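Local coordinates for protein yeast glycogen phosphorylase (Saccharomyces cerevisiae, PDB 1YGP) that is a yeast carbohydrate phosphorylase of the GT-B fold that carries bound pyridoxal-5'-phosphate, at residues W521-N526 and P540-L545; V570-K575 and E595-T600; I576-L581 and A701-P706. All coordinates share one frame; numbering follows the deposited sequence.

Interaction 1 (W521-N526 and P540-L545); sequences WLKQAN and PTEEYL
Helix 518-524 faces the loop 540-545, with Lys523 and Leu545 nearest in backbone at 8.2 Å between CA atoms. This is a helix-to-loop contact in a phosphorylase of the GT-B clan. Helix 527-536 lies between the two segments in sequence. Lys523 carries the polar half. Its chain runs out extended, with CG anti to the backbone N (chi1 -172°), and bends only at the last torsion. That bend brings NZ to Glu542. NZ of Lys523 forms a salt bridge with OE1 of Glu542 at 2.9 Å, and the hydrogen bond comes from above the carboxylate plane, 61° out of it. The two chains cross at about a right angle. A bend at chi2 of Glu542 (-68°) sets its carboxylate beside NZ of Lys523.

The methylenes of Lys523 do apolar work as well. CD of Lys523 packs on CD1 of Leu545 at 3.6 Å. Leu522, which is buried, adds to the apolar part. Its CD2 lies 4.2 Å from CD2 of Leu545. Leu545 also covers one face of the Tyr544 ring through CG, offset toward the rim. Around this patch, Leu522 and Tyr544 both reach helix 527-536, through Leu529 and Ala530 respectively, and Leu545 meets Phe269. Trp521, next in sequence to Leu522, lies outside the contact and touches the pyridoxal-5'-phosphate; the Leu522 side chain itself is about 13 Å from that cofactor. At the Tyr544 ring, CD2 of Leu522 sits in the ring plane, at the edge, 3.9 Å from CE2 of Tyr544.

Interaction 2 (V570-K575 and E595-T600); sequences VKLNNK and EYLDDT
Lys575 reaches from helix 562-584 into the turn 595-600 and holds two carbonyls with one ammonium group. NZ of Lys575 gives a hydrogen bond to O of Thr600 at 2.9 Å. The C=O...N angle is 159°, and the donor is tilted 18° from the carbonyl plane. A weak bond from NZ of Lys575 goes to O of Leu597 at 3.3 Å. Asp709, outside the two segments, adds a salt bridge to the same NZ. The chain bends at chi3 (-104°), which turns the ammonium group toward the carbonyls. Beside it, Leu572 supplies the apolar part. Its CD2 rests against the backbone of Asp598, 3.8 Å from N of Asp598, and lies 4.3 Å from CB of Leu597.

The turn contains a short 3-10 segment, 597-598, and leads into strand 601-606. This strand belongs to the parallel sheet of one Rossmann-like half of the GT-B fold, and helix 562-584 packs beside it. Both Lys575 and Leu597 touch Phe602 on that strand.

The turn is braced from within. O of Tyr596 accepts from OG1 of Thr600 at 2.9 Å and from N of Asp599, the two donors coming from opposite faces of its plane. Further out, NH2 of Arg842 hydrogen-bonds O of Asp598, and ND1 of His839 hydrogen-bonds OD1 of Asp599.

Interaction 3 (I576-L581 and A701-P706); sequences IRLVDL and AEIIIP
The guanidinium of Arg577 has CD1 of Ile703 over one face, 3.9 Å above the plane and offset toward the rim. At its edge, in plane, lie O of Ile703 and CD of Pro706. NH2 of Arg577 is 3.7 Å from CG of Pro706. The isoleucine methyl thus covers a face, while the proline ring meets the edge at NH2. NH2 also comes close to the carbonyl oxygen of Glu702, but the angle is poor and no hydrogen bond forms there. Its real polar partner is O of Ala525, which accepts a hydrogen bond from NH2. The Arg577 chain bends at chi3 (-58°), and this swings the guanidinium across Ile703.

Next along helix 562-584, Leu578 and Leu581 complete an apolar patch with Ile703 and Ile704. The backbones come close here, 5.9 Å between the CA atoms of Leu578 and Ile703. Ile703 holds the middle. Its CG2, anti to the backbone N, meets CD1 of Leu581 at 3.9 Å. The same CG2 lies 3.9 Å from CA of Leu578. Leu578 uses the tip of its chain: CD1 of Leu578 touches CG1 of Ile704 at 3.5 Å, and the two side chains cross. Leu578 and Ile704 also share Met604 of strand 601-606, so both helices bear on the same strand.

The Glu702 carboxylate makes a salt bridge to Arg520, and its chain touches Trp521. Ala701, two residues before Ile703 on helix 698-704, touches pyridoxal-5'-phosphate. The arrangement is helix-to-helix packing over a parallel sheet, as in the Rossmann-like halves of a GT-B enzyme, and here helix 698-704 also bears a residue of the cofactor pocket.

From the N terminus, interaction 1 comes first and closes a short loop that contains helix 527-536. Interaction 2 opens later, on helix 562-584, and closes the connection to strand 601-606. Interaction 3 starts on the next turn of that helix and closes far along the chain at helix 698-704. Its first segment falls between the two of interaction 2, so these contacts cross, while interaction 1 stands in series before both. The three also touch. Asn526 OD1 accepts a hydrogen bond from Asn574 ND2, and O of Pro706 accepts from Lys571 NZ and Asn574 ND2. Helix 562-584 thus joins the end of helix 518-524, the parallel sheet and the cofactor-side helix 698-704.

Interaction 1 (W521-N526 and P540-L545)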
ATOM      1  N   TRP A 521      17.769 -22.475 -11.118  1.00 14.03           N
ATOM      2  CA  TRP A 521      17.805 -22.864 -12.502  1.00 15.46           C
ATOM      3  C   TRP A 521      17.844 -24.366 -12.786  1.00 17.95           C
ATOM      4  O   TRP A 521      17.443 -24.734 -13.895  1.00 21.45           O
ATOM      5  CB  TRP A 521      18.964 -22.045 -13.103  1.00  9.21           C
ATOM      6  CG  TRP A 521      18.543 -20.570 -13.035  1.00  7.80           C
ATOM      7  CD1 TRP A 521      19.233 -19.655 -12.273  1.00  8.02           C
ATOM      8  CD2 TRP A 521      17.425 -20.010 -13.624  1.00  4.70           C
ATOM      9  NE1 TRP A 521      18.558 -18.530 -12.362  1.00  2.00           N
ATOM     10  CE2 TRP A 521      17.483 -18.693 -13.147  1.00  3.30           C
ATOM     11  CE3 TRP A 521      16.377 -20.401 -14.465  1.00  2.00           C
ATOM     12  CZ2 TRP A 521      16.502 -17.762 -13.498  1.00  3.91           C
ATOM     13  CZ3 TRP A 521      15.397 -19.473 -14.815  1.00  2.00           C
ATOM     14  CH2 TRP A 521      15.458 -18.167 -14.332  1.00  2.00           C
ATOM     15  N   LEU A 522      18.216 -25.263 -11.846  1.00 15.42           N
ATOM     16  CA  LEU A 522      18.115 -26.706 -12.068  1.00  8.82           C
ATOM     17  C   LEU A 522      17.068 -27.343 -11.158  1.00  9.55           C
ATOM     18  O   LEU A 522      16.139 -28.013 -11.616  1.00  7.82           O
ATOM     19  CB  LEU A 522      19.461 -27.396 -11.826  1.00  5.24           C
ATOM     20  CG  LEU A 522      19.613 -28.928 -11.873  1.00  2.23           C
ATOM     21  CD1 LEU A 522      19.172 -29.463 -13.201  1.00  6.29           C
ATOM     22  CD2 LEU A 522      21.067 -29.315 -11.727  1.00  2.00           C
ATOM     23  N   LYS A 523      17.134 -27.133  -9.849  1.00 11.59           N
ATOM     24  CA  LYS A 523      16.204 -27.834  -8.972  1.00 13.58           C
ATOM     25  C   LYS A 523      14.822 -27.216  -8.981  1.00 13.91           C
ATOM     26  O   LYS A 523      13.836 -27.950  -8.959  1.00 18.84           O
ATOM     27  CB  LYS A 523      16.743 -27.874  -7.535  1.00 12.19           C
ATOM     28  CG  LYS A 523      15.877 -28.769  -6.691  1.00  6.74           C
ATOM     29  CD  LYS A 523      16.469 -28.927  -5.330  1.00 16.15           C
ATOM     30  CE  LYS A 523      15.523 -29.763  -4.462  1.00 23.61           C
ATOM     31  NZ  LYS A 523      15.121 -31.023  -5.073  1.00 21.52           N
ATOM     32  N   GLN A 524      14.691 -25.895  -9.018  1.00 13.13           N
ATOM     33  CA  GLN A 524      13.378 -25.300  -9.064  1.00 14.45           C
ATOM     34  C   GLN A 524      12.793 -25.481 -10.453  1.00 16.32           C
ATOM     35  O   GLN A 524      11.738 -26.100 -10.594  1.00 22.11           O
ATOM     36  CB  GLN A 524      13.465 -23.839  -8.741  1.00 11.11           C
ATOM     37  CG  GLN A 524      12.096 -23.234  -8.493  1.00 15.29           C
ATOM     38  CD  GLN A 524      12.199 -22.054  -7.559  1.00 15.32           C
ATOM     39  OE1 GLN A 524      11.552 -21.034  -7.708  1.00 15.04           O
ATOM     40  NE2 GLN A 524      12.999 -22.123  -6.505  1.00 19.99           N
ATOM     41  N   ALA A 525      13.493 -24.983 -11.474  1.00 13.67           N
ATOM     42  CA  ALA A 525      13.007 -25.029 -12.838  1.00 13.08           C
ATOM     43  C   ALA A 525      12.877 -26.411 -13.430  1.00 15.06           C
ATOM     44  O   ALA A 525      11.978 -26.611 -14.244  1.00 13.18           O
ATOM     45  CB  ALA A 525      13.917 -24.228 -13.758  1.00 12.84           C
ATOM     46  N   ASN A 526      13.715 -27.384 -13.041  1.00 18.25           N
ATOM     47  CA  ASN A 526      13.658 -28.704 -13.649  1.00 17.15           C
ATOM     48  C   ASN A 526      13.788 -29.841 -12.638  1.00 18.03           C
ATOM     49  O   ASN A 526      14.738 -30.637 -12.677  1.00 17.30           O
ATOM     50  CB  ASN A 526      14.759 -28.797 -14.693  1.00 19.41           C
ATOM     51  CG  ASN A 526      14.537 -29.852 -15.776  1.00 25.16           C
ATOM     52  OD1 ASN A 526      13.706 -30.766 -15.686  1.00 28.10           O
ATOM     53  ND2 ASN A 526      15.288 -29.773 -16.872  1.00 23.80           N
ATOM     54  N   PRO A 540      20.890 -38.836  -2.643  1.00 25.74           N
ATOM     55  CA  PRO A 540      19.548 -38.480  -2.198  1.00 29.13           C
ATOM     56  C   PRO A 540      19.461 -37.118  -1.524  1.00 29.89           C
ATOM     57  O   PRO A 540      18.401 -36.514  -1.433  1.00 30.62           O
ATOM     58  CB  PRO A 540      19.164 -39.599  -1.280  1.00 28.81           C
ATOM     59  CG  PRO A 540      20.475 -39.899  -0.587  1.00 27.12           C
ATOM     60  CD  PRO A 540      21.464 -39.838  -1.751  1.00 29.12           C
ATOM     61  N   THR A 541      20.586 -36.627  -1.030  1.00 30.72           N
ATOM     62  CA  THR A 541      20.662 -35.352  -0.365  1.00 31.07           C
ATOM     63  C   THR A 541      20.898 -34.170  -1.296  1.00 29.04           C
ATOM     64  O   THR A 541      21.122 -33.054  -0.825  1.00 28.12           O
ATOM     65  CB  THR A 541      21.765 -35.462   0.696  1.00 33.96           C
ATOM     66  OG1 THR A 541      22.736 -36.438   0.267  1.00 40.25           O
ATOM     67  CG2 THR A 541      21.143 -35.795   2.039  1.00 32.75           C
ATOM     68  N   GLU A 542      20.882 -34.392  -2.620  1.00 22.67           N
ATOM     69  CA  GLU A 542      21.073 -33.347  -3.605  1.00 19.42           C
ATOM     70  C   GLU A 542      22.389 -32.605  -3.366  1.00 22.03           C
ATOM     71  O   GLU A 542      22.570 -31.458  -3.786  1.00 24.52           O
ATOM     72  CB  GLU A 542      19.933 -32.309  -3.571  1.00 19.82           C
ATOM     73  CG  GLU A 542      18.442 -32.630  -3.678  1.00 19.92           C
ATOM     74  CD  GLU A 542      17.965 -33.155  -5.016  1.00 21.78           C
ATOM     75  OE1 GLU A 542      17.608 -32.368  -5.884  1.00 25.68           O
ATOM     76  OE2 GLU A 542      17.933 -34.364  -5.199  1.00 29.97           O
ATOM     77  N   GLU A 543      23.399 -33.252  -2.774  1.00 20.99           N
ATOM     78  CA  GLU A 543      24.686 -32.619  -2.507  1.00 19.22           C
ATOM     79  C   GLU A 543      25.394 -32.052  -3.737  1.00 22.05           C
ATOM     80  O   GLU A 543      26.190 -31.110  -3.635  1.00 22.51           O
ATOM     81  CB  GLU A 543      25.623 -33.602  -1.861  1.00 17.69           C
ATOM     82  N   TYR A 544      25.044 -32.585  -4.924  1.00 21.28           N
ATOM     83  CA  TYR A 544      25.568 -32.131  -6.200  1.00 16.67           C
ATOM     84  C   TYR A 544      25.219 -30.657  -6.422  1.00 19.30           C
ATOM     85  O   TYR A 544      25.930 -29.966  -7.150  1.00 21.03           O
ATOM     86  CB  TYR A 544      24.998 -33.010  -7.340  1.00 10.40           C
ATOM     87  CG  TYR A 544      23.508 -32.912  -7.654  1.00 11.87           C
ATOM     88  CD1 TYR A 544      22.580 -33.682  -6.939  1.00 15.98           C
ATOM     89  CD2 TYR A 544      23.040 -32.020  -8.630  1.00  8.86           C
ATOM     90  CE1 TYR A 544      21.204 -33.551  -7.191  1.00 12.77           C
ATOM     91  CE2 TYR A 544      21.667 -31.879  -8.886  1.00  3.38           C
ATOM     92  CZ  TYR A 544      20.759 -32.647  -8.160  1.00  7.80           C
ATOM     93  OH  TYR A 544      19.407 -32.494  -8.377  1.00  9.04           O
ATOM     94  N   LEU A 545      24.161 -30.109  -5.793  1.00 17.60           N
ATOM     95  CA  LEU A 545      23.820 -28.690  -5.958  1.00 15.36           C
ATOM     96  C   LEU A 545      24.826 -27.818  -5.238  1.00 13.85           C
ATOM     97  O   LEU A 545      25.097 -26.709  -5.673  1.00 16.73           O
ATOM     98  CB  LEU A 545      22.416 -28.445  -5.436  1.00 10.80           C
ATOM     99  CG  LEU A 545      21.374 -29.221  -6.236  1.00 11.47           C
ATOM    100  CD1 LEU A 545      20.068 -29.317  -5.491  1.00  2.00           C
ATOM    101  CD2 LEU A 545      21.235 -28.539  -7.590  1.00 14.43           C
TER

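Interaction 2 (V570-K575 and E595-T600)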
ATOM      1  N   VAL A 570      12.389 -36.908 -19.626  1.00 20.27           N
ATOM      2  CA  VAL A 570      12.375 -35.707 -18.785  1.00 16.30           C
ATOM      3  C   VAL A 570      12.083 -34.506 -19.718  1.00 17.21           C
ATOM      4  O   VAL A 570      11.073 -33.798 -19.627  1.00 15.54           O
ATOM      5  CB  VAL A 570      13.769 -35.576 -18.076  1.00 12.19           C
ATOM      6  CG1 VAL A 570      13.776 -34.370 -17.176  1.00  9.83           C
ATOM      7  CG2 VAL A 570      14.068 -36.773 -17.189  1.00  7.76           C
ATOM      8  N   LYS A 571      12.894 -34.375 -20.759  1.00 16.75           N
ATOM      9  CA  LYS A 571      12.779 -33.270 -21.679  1.00 16.09           C
ATOM     10  C   LYS A 571      11.433 -33.256 -22.380  1.00 15.40           C
ATOM     11  O   LYS A 571      10.917 -32.174 -22.645  1.00 18.09           O
ATOM     12  CB  LYS A 571      13.976 -33.378 -22.649  1.00 15.28           C
ATOM     13  CG  LYS A 571      14.123 -32.310 -23.745  1.00 13.75           C
ATOM     14  CD  LYS A 571      14.231 -30.870 -23.287  1.00  7.87           C
ATOM     15  CE  LYS A 571      15.599 -30.621 -22.709  1.00 13.04           C
ATOM     16  NZ  LYS A 571      15.740 -29.250 -22.264  1.00 13.07           N
ATOM     17  N   LEU A 572      10.793 -34.405 -22.623  1.00 20.13           N
ATOM     18  CA  LEU A 572       9.482 -34.455 -23.288  1.00 22.29           C
ATOM     19  C   LEU A 572       8.423 -33.928 -22.327  1.00 24.87           C
ATOM     20  O   LEU A 572       7.587 -33.095 -22.701  1.00 25.66           O
ATOM     21  CB  LEU A 572       9.163 -35.927 -23.727  1.00 20.84           C
ATOM     22  CG  LEU A 572       7.964 -36.403 -24.603  1.00 11.94           C
ATOM     23  CD1 LEU A 572       6.724 -36.561 -23.764  1.00 17.45           C
ATOM     24  CD2 LEU A 572       7.673 -35.404 -25.700  1.00  9.28           C
ATOM     25  N   ASN A 573       8.463 -34.328 -21.052  1.00 26.84           N
ATOM     26  CA  ASN A 573       7.481 -33.862 -20.084  1.00 27.82           C
ATOM     27  C   ASN A 573       7.657 -32.368 -19.907  1.00 26.57           C
ATOM     28  O   ASN A 573       6.659 -31.643 -19.918  1.00 29.26           O
ATOM     29  CB  ASN A 573       7.649 -34.555 -18.730  1.00 33.88           C
ATOM     30  CG  ASN A 573       7.592 -36.087 -18.784  1.00 40.12           C
ATOM     31  OD1 ASN A 573       8.278 -36.767 -18.013  1.00 43.89           O
ATOM     32  ND2 ASN A 573       6.804 -36.720 -19.655  1.00 37.04           N
ATOM     33  N   ASN A 574       8.903 -31.872 -19.857  1.00 24.42           N
ATOM     34  CA  ASN A 574       9.172 -30.434 -19.773  1.00 21.46           C
ATOM     35  C   ASN A 574       8.618 -29.660 -20.948  1.00 20.04           C
ATOM     36  O   ASN A 574       8.149 -28.524 -20.791  1.00 18.27           O
ATOM     37  CB  ASN A 574      10.641 -30.102 -19.724  1.00 16.80           C
ATOM     38  CG  ASN A 574      11.277 -30.346 -18.371  1.00 21.88           C
ATOM     39  OD1 ASN A 574      10.639 -30.511 -17.335  1.00 19.33           O
ATOM     40  ND2 ASN A 574      12.595 -30.392 -18.331  1.00 24.80           N
ATOM     41  N   LYS A 575       8.638 -30.281 -22.134  1.00 20.38           N
ATOM     42  CA  LYS A 575       8.046 -29.664 -23.309  1.00 20.62           C
ATOM     43  C   LYS A 575       6.537 -29.543 -23.157  1.00 18.83           C
ATOM     44  O   LYS A 575       5.952 -28.510 -23.511  1.00 17.39           O
ATOM     45  CB  LYS A 575       8.383 -30.471 -24.572  1.00 19.10           C
ATOM     46  CG  LYS A 575       9.739 -30.021 -25.108  1.00 19.36           C
ATOM     47  CD  LYS A 575       9.898 -30.335 -26.573  1.00 15.08           C
ATOM     48  CE  LYS A 575      10.789 -31.532 -26.777  1.00 23.59           C
ATOM     49  NZ  LYS A 575      10.817 -31.865 -28.190  1.00 29.12           N
ATOM     50  N   GLU A 595       0.419 -33.953 -30.717  1.00 43.99           N
ATOM     51  CA  GLU A 595       0.836 -35.262 -31.215  1.00 41.11           C
ATOM     52  C   GLU A 595       2.154 -35.048 -31.941  1.00 40.67           C
ATOM     53  O   GLU A 595       2.312 -33.993 -32.555  1.00 46.28           O
ATOM     54  N   TYR A 596       3.152 -35.924 -31.912  1.00 37.05           N
ATOM     55  CA  TYR A 596       4.371 -35.657 -32.675  1.00 35.00           C
ATOM     56  C   TYR A 596       5.375 -34.750 -31.956  1.00 34.74           C
ATOM     57  O   TYR A 596       6.481 -34.514 -32.453  1.00 32.63           O
ATOM     58  N   LEU A 597       5.063 -34.299 -30.736  1.00 35.42           N
ATOM     59  CA  LEU A 597       5.930 -33.476 -29.896  1.00 31.47           C
ATOM     60  C   LEU A 597       7.363 -33.982 -29.698  1.00 30.93           C
ATOM     61  O   LEU A 597       8.299 -33.193 -29.791  1.00 27.30           O
ATOM     62  CB  LEU A 597       5.250 -33.341 -28.569  1.00 30.69           C
ATOM     63  CG  LEU A 597       5.529 -32.157 -27.716  1.00 28.08           C
ATOM     64  CD1 LEU A 597       5.068 -30.914 -28.441  1.00 32.95           C
ATOM     65  CD2 LEU A 597       4.770 -32.297 -26.408  1.00 30.54           C
ATOM     66  N   ASP A 598       7.608 -35.287 -29.481  1.00 30.88           N
ATOM     67  CA  ASP A 598       8.972 -35.809 -29.335  1.00 28.96           C
ATOM     68  C   ASP A 598       9.797 -35.629 -30.600  1.00 29.76           C
ATOM     69  O   ASP A 598      11.021 -35.700 -30.555  1.00 30.60           O
ATOM     70  CB  ASP A 598       8.985 -37.305 -28.992  1.00 26.16           C
ATOM     71  CG  ASP A 598      10.306 -37.832 -28.410  1.00 29.74           C
ATOM     72  OD1 ASP A 598      11.040 -37.065 -27.783  1.00 34.67           O
ATOM     73  OD2 ASP A 598      10.611 -39.018 -28.573  1.00 31.09           O
ATOM     74  N   ASP A 599       9.172 -35.400 -31.750  1.00 29.27           N
ATOM     75  CA  ASP A 599       9.911 -35.163 -32.959  1.00 27.82           C
ATOM     76  C   ASP A 599       9.767 -33.685 -33.324  1.00 26.13           C
ATOM     77  O   ASP A 599      10.150 -33.277 -34.427  1.00 27.83           O
ATOM     78  CB  ASP A 599       9.345 -36.102 -34.021  1.00 32.26           C
ATOM     79  CG  ASP A 599      10.086 -36.097 -35.356  1.00 37.85           C
ATOM     80  OD1 ASP A 599      11.283 -36.402 -35.391  1.00 36.91           O
ATOM     81  OD2 ASP A 599       9.450 -35.771 -36.361  1.00 41.31           O
ATOM     82  N   THR A 600       9.275 -32.832 -32.429  1.00 23.92           N
ATOM     83  CA  THR A 600       9.163 -31.418 -32.726  1.00 25.61           C
ATOM     84  C   THR A 600      10.349 -30.716 -32.075  1.00 26.59           C
ATOM     85  O   THR A 600      10.482 -30.751 -30.849  1.00 31.13           O
ATOM     86  CB  THR A 600       7.869 -30.845 -32.155  1.00 24.34           C
ATOM     87  OG1 THR A 600       6.770 -31.627 -32.603  1.00 29.51           O
ATOM     88  CG2 THR A 600       7.675 -29.428 -32.627  1.00 22.62           C
TER

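Interaction 3 (I576-L581 and A701-P706)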
ATOM      1  N   ILE A 576       5.916 -30.550 -22.535  1.00 17.16           N
ATOM      2  CA  ILE A 576       4.481 -30.538 -22.304  1.00 16.59           C
ATOM      3  C   ILE A 576       4.135 -29.368 -21.408  1.00 16.48           C
ATOM      4  O   ILE A 576       3.157 -28.689 -21.728  1.00 17.28           O
ATOM      5  CB  ILE A 576       4.013 -31.875 -21.653  1.00 16.68           C
ATOM      6  CG1 ILE A 576       4.043 -32.963 -22.717  1.00  7.28           C
ATOM      7  CG2 ILE A 576       2.616 -31.732 -21.025  1.00 12.53           C
ATOM      8  CD1 ILE A 576       3.964 -34.388 -22.114  1.00  9.55           C
ATOM      9  N   ARG A 577       4.903 -29.094 -20.342  1.00 17.19           N
ATOM     10  CA  ARG A 577       4.607 -27.954 -19.478  1.00 19.01           C
ATOM     11  C   ARG A 577       4.542 -26.682 -20.296  1.00 20.74           C
ATOM     12  O   ARG A 577       3.555 -25.956 -20.179  1.00 27.86           O
ATOM     13  CB  ARG A 577       5.646 -27.624 -18.423  1.00 21.59           C
ATOM     14  CG  ARG A 577       6.045 -28.637 -17.379  1.00 30.62           C
ATOM     15  CD  ARG A 577       6.750 -27.899 -16.235  1.00 33.64           C
ATOM     16  NE  ARG A 577       7.917 -27.164 -16.688  1.00 40.30           N
ATOM     17  CZ  ARG A 577       9.002 -27.012 -15.929  1.00 42.51           C
ATOM     18  NH1 ARG A 577       9.077 -27.525 -14.704  1.00 42.61           N
ATOM     19  NH2 ARG A 577      10.045 -26.352 -16.433  1.00 44.71           N
ATOM     20  N   LEU A 578       5.541 -26.410 -21.150  1.00 19.32           N
ATOM     21  CA  LEU A 578       5.572 -25.198 -21.941  1.00 15.46           C
ATOM     22  C   LEU A 578       4.346 -25.128 -22.833  1.00 20.32           C
ATOM     23  O   LEU A 578       3.689 -24.085 -22.898  1.00 18.20           O
ATOM     24  CB  LEU A 578       6.827 -25.159 -22.799  1.00 13.38           C
ATOM     25  CG  LEU A 578       6.942 -23.952 -23.730  1.00 10.48           C
ATOM     26  CD1 LEU A 578       7.027 -22.689 -22.896  1.00  9.32           C
ATOM     27  CD2 LEU A 578       8.134 -24.115 -24.644  1.00  6.16           C
ATOM     28  N   VAL A 579       3.996 -26.251 -23.472  1.00 25.30           N
ATOM     29  CA  VAL A 579       2.827 -26.330 -24.343  1.00 26.77           C
ATOM     30  C   VAL A 579       1.597 -25.939 -23.523  1.00 24.05           C
ATOM     31  O   VAL A 579       0.843 -25.050 -23.943  1.00 22.86           O
ATOM     32  CB  VAL A 579       2.728 -27.784 -24.927  1.00 28.52           C
ATOM     33  CG1 VAL A 579       1.480 -27.981 -25.755  1.00 27.34           C
ATOM     34  CG2 VAL A 579       3.870 -28.012 -25.912  1.00 28.57           C
ATOM     35  N   ASP A 580       1.455 -26.498 -22.317  1.00 21.00           N
ATOM     36  CA  ASP A 580       0.357 -26.157 -21.430  1.00 23.48           C
ATOM     37  C   ASP A 580       0.308 -24.653 -21.178  1.00 23.71           C
ATOM     38  O   ASP A 580      -0.799 -24.089 -21.197  1.00 23.48           O
ATOM     39  CB  ASP A 580       0.489 -26.852 -20.071  1.00 26.05           C
ATOM     40  CG  ASP A 580       0.024 -28.299 -19.918  1.00 30.58           C
ATOM     41  OD1 ASP A 580      -1.018 -28.671 -20.464  1.00 34.94           O
ATOM     42  OD2 ASP A 580       0.692 -29.048 -19.202  1.00 30.52           O
ATOM     43  N   LEU A 581       1.477 -23.992 -21.007  1.00 20.68           N
ATOM     44  CA  LEU A 581       1.548 -22.556 -20.744  1.00 18.99           C
ATOM     45  C   LEU A 581       1.025 -21.769 -21.932  1.00 21.08           C
ATOM     46  O   LEU A 581       0.183 -20.882 -21.777  1.00 19.98           O
ATOM     47  CB  LEU A 581       2.970 -22.061 -20.501  1.00 15.11           C
ATOM     48  CG  LEU A 581       3.279 -21.044 -19.374  1.00 17.78           C
ATOM     49  CD1 LEU A 581       4.667 -20.487 -19.608  1.00 15.07           C
ATOM     50  CD2 LEU A 581       2.337 -19.856 -19.371  1.00 18.11           C
ATOM     51  N   ALA A 701      10.592 -17.910 -17.762  1.00 17.17           N
ATOM     52  CA  ALA A 701      11.885 -18.484 -18.110  1.00 17.09           C
ATOM     53  C   ALA A 701      12.121 -19.782 -17.345  1.00 16.75           C
ATOM     54  O   ALA A 701      12.819 -20.661 -17.858  1.00 19.75           O
ATOM     55  CB  ALA A 701      13.016 -17.510 -17.777  1.00 15.68           C
ATOM     56  N   GLU A 702      11.545 -19.980 -16.156  1.00 13.26           N
ATOM     57  CA  GLU A 702      11.708 -21.245 -15.470  1.00 13.08           C
ATOM     58  C   GLU A 702      10.865 -22.314 -16.155  1.00 15.44           C
ATOM     59  O   GLU A 702      11.164 -23.488 -15.963  1.00 17.54           O
ATOM     60  CB  GLU A 702      11.286 -21.143 -14.018  1.00 10.65           C
ATOM     61  CG  GLU A 702      12.301 -20.514 -13.064  1.00 14.23           C
ATOM     62  CD  GLU A 702      11.737 -20.217 -11.671  1.00 19.28           C
ATOM     63  OE1 GLU A 702      11.084 -21.070 -11.070  1.00 24.77           O
ATOM     64  OE2 GLU A 702      11.930 -19.111 -11.178  1.00 23.40           O
ATOM     65  N   ILE A 703       9.821 -21.983 -16.940  1.00 14.27           N
ATOM     66  CA  ILE A 703       9.049 -22.991 -17.652  1.00 11.01           C
ATOM     67  C   ILE A 703       9.681 -23.215 -19.023  1.00 12.76           C
ATOM     68  O   ILE A 703       9.855 -24.357 -19.463  1.00 16.70           O
ATOM     69  CB  ILE A 703       7.574 -22.532 -17.806  1.00 12.04           C
ATOM     70  CG1 ILE A 703       6.932 -22.361 -16.435  1.00 17.01           C
ATOM     71  CG2 ILE A 703       6.764 -23.570 -18.572  1.00 14.11           C
ATOM     72  CD1 ILE A 703       6.996 -23.576 -15.456  1.00 17.58           C
ATOM     73  N   ILE A 704      10.073 -22.115 -19.680  1.00 10.29           N
ATOM     74  CA  ILE A 704      10.645 -22.115 -21.022  1.00  7.16           C
ATOM     75  C   ILE A 704      12.023 -22.742 -21.092  1.00 10.91           C
ATOM     76  O   ILE A 704      12.197 -23.633 -21.924  1.00 16.36           O
ATOM     77  CB  ILE A 704      10.701 -20.670 -21.553  1.00  2.16           C
ATOM     78  CG1 ILE A 704       9.288 -20.207 -21.769  1.00  2.00           C
ATOM     79  CG2 ILE A 704      11.501 -20.567 -22.847  1.00  6.69           C
ATOM     80  CD1 ILE A 704       9.174 -18.764 -22.263  1.00 11.16           C
ATOM     81  N   ILE A 705      13.018 -22.369 -20.282  1.00  9.30           N
ATOM     82  CA  ILE A 705      14.334 -22.974 -20.406  1.00  9.33           C
ATOM     83  C   ILE A 705      14.401 -24.509 -20.275  1.00 11.80           C
ATOM     84  O   ILE A 705      14.942 -25.103 -21.216  1.00 14.48           O
ATOM     85  CB  ILE A 705      15.236 -22.223 -19.398  1.00  3.61           C
ATOM     86  CG1 ILE A 705      15.540 -20.909 -20.091  1.00  2.17           C
ATOM     87  CG2 ILE A 705      16.504 -22.971 -18.997  1.00  2.00           C
ATOM     88  CD1 ILE A 705      16.230 -19.779 -19.314  1.00  7.46           C
ATOM     89  N   PRO A 706      13.899 -25.284 -19.300  1.00 10.84           N
ATOM     90  CA  PRO A 706      14.022 -26.752 -19.298  1.00 10.40           C
ATOM     91  C   PRO A 706      13.323 -27.474 -20.463  1.00 12.11           C
ATOM     92  O   PRO A 706      13.496 -28.686 -20.629  1.00  6.18           O
ATOM     93  CB  PRO A 706      13.478 -27.176 -17.948  1.00  4.96           C
ATOM     94  CG  PRO A 706      13.619 -25.935 -17.107  1.00 10.74           C
ATOM     95  CD  PRO A 706      13.244 -24.825 -18.086  1.00 10.37           C
TER